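Local coordinates for alpha-L-arabinosidase (Xanthomonas axonopodis pv. citri, PDB 6D25), which probably hydrolyses alpha-L-arabinofuranosyl side groups from arabinoxylans, including internal di-substituted ones, as a trimeric GH51 arabinofuranosidase, at residues I443-L448 with S513-K518; A352-D357 with A428-A433. All blocks are in the same frame, centred on the assembly; numbering follows the deposited sequence.

Interaction 1: I443-L448 with S513-K518; sequences IALTNL and SIVMLK
Ile443 to Asn447 runs antiparallel to Ser513 to Leu517, the axes of the two short segments approaching to 4.7 Å with their directions 162° from one another. Ile443 with Leu517 and Leu445 with Val515 are hydrogen-bonded pairs; the bond from Val515 N to Leu445 O is 2.8 Å long and nearly straight at 168°. Further along, Asn447 N still donates to Ser513 O at 2.9 Å, while the return bond from Ser513 N to Asn447 O is weak. The non-hydrogen-bonded pairs Ala444 with Met516 and Thr446 with Ile514 alternate with these.

These last four residues share one face. Met516 starts with CG opposite the backbone N (chi1 -178°), then bends at chi2 and chi3, and the hook carries its CE methyl over to Ala444 CB, 3.6 Å away. Thr446 and Ile514 lie side by side and point the same way, with Thr446 OG1 3.8 Å from Ile514 CG1; the hydroxyl itself is hydrogen-bonded to Ser353 of helix 346-361, the helix that also packs on Ile514.

On the other face the side chains of Ile443, Leu445, Val515 and Leu517 are apolar. Val515 turns its CG2 methyl to within 3.9 Å of Leu445 CB, and Leu517 CB stands 3.5 Å from Ile443 O. Strand 504-509 packs here through Val507 and Leu509. This face turns polar at its Asn447 end: Asn447 ND2 is held by the carbonyls of Ala452 and Leu509, its OD1 takes the N-H of Asp449, and Ser513 OG bonds to Pro510 O.

The chemistry is that of a beta-sandwich strand pair: backbone polarity is met within the sheet, one largely apolar face meets a second layer, and the other receives a helix.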
loop_
_atom_site.group_PDB
_atom_site.type_symbol
_atom_site.label_atom_id
_atom_site.label_comp_id
_atom_site.label_asym_id
_atom_site.label_seq_id
_atom_site.Cartn_x
_atom_site.Cartn_y
_atom_site.Cartn_z
ATOM N N ILE A 443 13.369 28.292 -39.125
ATOM C CA ILE A 443 13.589 26.971 -39.711
ATOM C C ILE A 443 14.873 26.406 -39.118
ATOM O O ILE A 443 15.916 27.070 -39.225
ATOM C CB ILE A 443 13.748 26.994 -41.238
ATOM C CG1 ILE A 443 12.632 27.756 -41.946
ATOM C CG2 ILE A 443 13.951 25.554 -41.745
ATOM C CD1 ILE A 443 12.961 28.049 -43.402
ATOM N N ALA A 444 14.757 25.221 -38.491
ATOM C CA ALA A 444 15.894 24.492 -37.971
ATOM C C ALA A 444 16.258 23.395 -38.971
ATOM O O ALA A 444 15.361 22.686 -39.448
ATOM C CB ALA A 444 15.558 23.920 -36.632
ATOM N N LEU A 445 17.555 23.260 -39.268
ATOM C CA LEU A 445 18.039 22.158 -40.090
ATOM C C LEU A 445 19.292 21.559 -39.425
ATOM O O LEU A 445 20.174 22.317 -38.952
ATOM C CB LEU A 445 18.404 22.675 -41.486
ATOM C CG LEU A 445 17.251 23.209 -42.340
ATOM C CD1 LEU A 445 17.809 23.921 -43.561
ATOM C CD2 LEU A 445 16.288 22.088 -42.768
ATOM N N THR A 446 19.388 20.248 -39.467
ATOM C CA THR A 446 20.505 19.501 -38.969
ATOM C C THR A 446 21.036 18.590 -40.078
ATOM O O THR A 446 20.257 17.843 -40.697
ATOM C CB THR A 446 20.088 18.633 -37.777
ATOM O OG1 THR A 446 19.674 19.506 -36.724
ATOM C CG2 THR A 446 21.211 17.758 -37.283
ATOM N N ASN A 447 22.340 18.663 -40.318
ATOM C CA ASN A 447 23.030 17.743 -41.235
ATOM C C ASN A 447 23.680 16.660 -40.365
ATOM O O ASN A 447 24.640 16.939 -39.635
ATOM C CB ASN A 447 24.078 18.475 -42.074
ATOM C CG ASN A 447 24.739 17.621 -43.147
ATOM O OD1 ASN A 447 24.590 16.374 -43.122
ATOM N ND2 ASN A 447 25.445 18.285 -44.088
ATOM N N LEU A 448 23.164 15.442 -40.455
ATOM C CA LEU A 448 23.592 14.309 -39.615
ATOM C C LEU A 448 24.881 13.693 -40.146
ATOM O O LEU A 448 25.513 12.935 -39.424
ATOM C CB LEU A 448 22.500 13.229 -39.593
ATOM C CG LEU A 448 21.220 13.545 -38.800
ATOM C CD1 LEU A 448 20.297 14.481 -39.555
ATOM C CD2 LEU A 448 20.479 12.259 -38.448
ATOM N N SER A 513 26.265 19.669 -38.537
ATOM C CA SER A 513 25.963 21.023 -38.142
ATOM C C SER A 513 24.447 21.167 -37.920
ATOM O O SER A 513 23.636 20.409 -38.464
ATOM C CB SER A 513 26.475 22.044 -39.164
ATOM O OG SER A 513 25.655 22.078 -40.319
ATOM N N ILE A 514 24.120 22.165 -37.098
ATOM C CA ILE A 514 22.792 22.605 -36.843
ATOM C C ILE A 514 22.688 24.083 -37.210
ATOM O O ILE A 514 23.495 24.865 -36.740
ATOM C CB ILE A 514 22.432 22.422 -35.358
ATOM C CG1 ILE A 514 22.605 20.974 -34.900
ATOM C CG2 ILE A 514 21.016 22.918 -35.050
ATOM C CD1 ILE A 514 22.783 20.862 -33.398
ATOM N N VAL A 515 21.689 24.464 -37.987
ATOM C CA VAL A 515 21.438 25.897 -38.214
ATOM C C VAL A 515 20.002 26.218 -37.771
ATOM O O VAL A 515 19.098 25.379 -37.844
ATOM C CB VAL A 515 21.673 26.320 -39.667
ATOM C CG1 VAL A 515 23.099 26.009 -40.116
ATOM C CG2 VAL A 515 20.676 25.671 -40.626
ATOM N N MET A 516 19.837 27.434 -37.272
ATOM C CA MET A 516 18.548 28.010 -36.966
ATOM C C MET A 516 18.427 29.301 -37.783
ATOM O O MET A 516 19.235 30.203 -37.620
ATOM C CB MET A 516 18.371 28.278 -35.474
ATOM C CG MET A 516 17.016 28.835 -35.110
ATOM S SD MET A 516 15.642 27.704 -35.442
ATOM C CE MET A 516 15.900 26.523 -34.128
ATOM N N LEU A 517 17.478 29.321 -38.704
ATOM C CA LEU A 517 17.266 30.409 -39.662
ATOM C C LEU A 517 16.031 31.218 -39.279
ATOM O O LEU A 517 15.037 30.641 -38.858
ATOM C CB LEU A 517 17.047 29.835 -41.056
ATOM C CG LEU A 517 18.134 28.878 -41.538
ATOM C CD1 LEU A 517 17.822 28.392 -42.942
ATOM C CD2 LEU A 517 19.494 29.556 -41.503
ATOM N N LYS A 518 16.156 32.527 -39.379
ATOM C CA LYS A 518 15.071 33.444 -39.112
ATOM C C LYS A 518 14.726 34.173 -40.408
ATOM O O LYS A 518 15.620 34.822 -41.022
ATOM C CB LYS A 518 15.513 34.439 -38.040
ATOM C CG LYS A 518 14.540 35.576 -37.757
ATOM C CD LYS A 518 15.079 36.496 -36.708
ATOM C CE LYS A 518 14.109 37.596 -36.364
ATOM N NZ LYS A 518 14.657 38.602 -35.429
#

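Interaction 2: A352-D357 with A428-A433; sequences ASLNFD and AVHGSA
Asp357, on helix 346-361, uses both carboxylate oxygens to grip strand 424-435. Its OD2 accepts the N-H of His430 ND1 at 2.9 Å and 166°, through the anti lone pair, and OD2 lies almost in the imidazole plane. Carboxylate and ring are tilted by just 10°, so the two flat groups lie nearly in one plane, and Asp357 CB closes in on the ring edge, 3.4 Å from His430 CE1. This bond fixes the rotation of the imidazole and would be expected to favour its protonated form. The other oxygen, OD1, is met from above the carboxylate plane by Ser432 OG, which donates to it at 2.7 Å; the serine reaches it with OG set between its backbone N and carbonyl carbon. Tyr401 and Tyr404 extend this network, the first bonding to Asp357 OD1 and the second to Ser432 OG.

Away from this tight polar cluster the contact thins out. Leu354 meets His430 with a single methyl, CD2, 3.6 Å from His430 CB, the two side chains crossing at a slant. Gly431 adds only its CA, near Asp357 OD2, and both His430 and Gly431 remain partly exposed.

Helix and strand axes pass 7.9 Å apart at 50°. Helix 285-312 flanks the join, with Leu296 against His430 and Leu292 against Leu354, while Phe356 turns from the strand toward helix 393-400, where its ring meets Phe398 edge-to-face.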
loop_
_atom_site.group_PDB
_atom_site.type_symbol
_atom_site.label_atom_id
_atom_site.label_comp_id
_atom_site.label_asym_id
_atom_site.label_seq_id
_atom_site.Cartn_x
_atom_site.Cartn_y
_atom_site.Cartn_z
ATOM N N ALA A 352 20.006 16.719 -29.263
ATOM C CA ALA A 352 18.985 17.673 -28.806
ATOM C C ALA A 352 18.191 18.247 -29.982
ATOM O O ALA A 352 16.961 18.321 -29.901
ATOM C CB ALA A 352 19.635 18.756 -27.977
ATOM N N SER A 353 18.850 18.660 -31.081
ATOM C CA SER A 353 18.108 19.284 -32.186
ATOM C C SER A 353 17.145 18.271 -32.808
ATOM O O SER A 353 15.989 18.634 -33.115
ATOM C CB SER A 353 18.993 19.923 -33.246
ATOM O OG SER A 353 19.767 18.936 -33.891
ATOM N N LEU A 354 17.553 17.032 -32.914
ATOM C CA LEU A 354 16.670 16.027 -33.538
ATOM C C LEU A 354 15.437 15.764 -32.662
ATOM O O LEU A 354 14.324 15.605 -33.172
ATOM C CB LEU A 354 17.449 14.745 -33.803
ATOM C CG LEU A 354 18.608 14.858 -34.784
ATOM C CD1 LEU A 354 19.392 13.564 -34.810
ATOM C CD2 LEU A 354 18.106 15.198 -36.160
ATOM N N ASN A 355 15.622 15.728 -31.353
ATOM C CA ASN A 355 14.526 15.518 -30.435
ATOM C C ASN A 355 13.552 16.702 -30.448
ATOM O O ASN A 355 12.325 16.490 -30.502
ATOM C CB ASN A 355 15.005 15.175 -29.035
ATOM C CG ASN A 355 15.344 13.711 -28.918
ATOM O OD1 ASN A 355 14.466 12.889 -28.620
ATOM N ND2 ASN A 355 16.622 13.359 -29.142
ATOM N N PHE A 356 14.066 17.926 -30.429
ATOM C CA PHE A 356 13.179 19.105 -30.551
ATOM C C PHE A 356 12.372 19.082 -31.862
ATOM O O PHE A 356 11.176 19.374 -31.847
ATOM C CB PHE A 356 13.970 20.396 -30.456
ATOM C CG PHE A 356 14.656 20.616 -29.130
ATOM C CD1 PHE A 356 14.103 20.155 -27.940
ATOM C CD2 PHE A 356 15.800 21.388 -29.061
ATOM C CE1 PHE A 356 14.684 20.454 -26.713
ATOM C CE2 PHE A 356 16.372 21.679 -27.830
ATOM C CZ PHE A 356 15.833 21.184 -26.674
ATOM N N ASP A 357 13.019 18.694 -32.954
ATOM C CA ASP A 357 12.311 18.565 -34.232
ATOM C C ASP A 357 11.148 17.583 -34.055
ATOM O O ASP A 357 10.000 17.877 -34.419
ATOM C CB ASP A 357 13.242 18.102 -35.352
ATOM C CG ASP A 357 14.331 19.082 -35.795
ATOM O OD1 ASP A 357 14.262 20.306 -35.414
ATOM O OD2 ASP A 357 15.288 18.605 -36.538
ATOM N N ALA A 428 19.888 12.066 -44.076
ATOM C CA ALA A 428 21.028 12.937 -44.174
ATOM C C ALA A 428 20.728 14.290 -43.488
ATOM O O ALA A 428 21.583 14.838 -42.804
ATOM C CB ALA A 428 21.412 13.133 -45.609
ATOM N N VAL A 429 19.523 14.815 -43.713
ATOM C CA VAL A 429 19.117 16.095 -43.138
ATOM C C VAL A 429 17.741 15.933 -42.509
ATOM O O VAL A 429 16.861 15.222 -43.024
ATOM C CB VAL A 429 19.111 17.209 -44.202
ATOM C CG1 VAL A 429 18.556 18.533 -43.674
ATOM C CG2 VAL A 429 20.515 17.431 -44.783
ATOM N N HIS A 430 17.599 16.597 -41.374
ATOM C CA HIS A 430 16.382 16.591 -40.592
ATOM C C HIS A 430 16.088 18.036 -40.184
ATOM O O HIS A 430 17.012 18.832 -40.048
ATOM C CB HIS A 430 16.612 15.722 -39.342
ATOM C CG HIS A 430 15.382 15.255 -38.655
ATOM N ND1 HIS A 430 14.715 16.034 -37.712
ATOM C CD2 HIS A 430 14.736 14.070 -38.708
ATOM C CE1 HIS A 430 13.701 15.336 -37.229
ATOM N NE2 HIS A 430 13.672 14.137 -37.824
ATOM N N GLY A 431 14.812 18.382 -39.999
ATOM C CA GLY A 431 14.522 19.784 -39.653
ATOM C C GLY A 431 13.111 19.973 -39.139
ATOM O O GLY A 431 12.364 19.003 -39.030
ATOM N N SER A 432 12.780 21.211 -38.801
ATOM C CA SER A 432 11.456 21.567 -38.367
ATOM C C SER A 432 11.319 23.083 -38.543
ATOM O O SER A 432 12.304 23.769 -38.825
ATOM C CB SER A 432 11.219 21.152 -36.914
ATOM O OG SER A 432 12.106 21.852 -36.049
ATOM N N ALA A 433 10.101 23.608 -38.390
ATOM C CA ALA A 433 9.887 25.039 -38.537
ATOM C C ALA A 433 8.736 25.484 -37.622
ATOM O O ALA A 433 7.836 24.676 -37.311
ATOM C CB ALA A 433 9.623 25.365 -39.978
#

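Interaction 2 comes first along the chain and closes before interaction 1 opens, yet their centres lie only 8 Å apart. They share one mixed sheet: strand 424-435 is the antiparallel neighbour of strand 441-447, which in turn pairs with strand 513-519. Two probable backbone hydrogen bonds tie them directly, Thr446 N to His430 O and Ala444 N to Ser432 O. Helix 346-361 precedes strand 366-371, the last of the parallel sheet forming the (beta/alpha)8 barrel expected to carry the active site, as in other GH51 enzymes. Interaction 2 seats this helix on the C-terminal beta-sandwich; interaction 1 builds the sandwich sheet, whose Thr446 and Ile514 face also meets the helix.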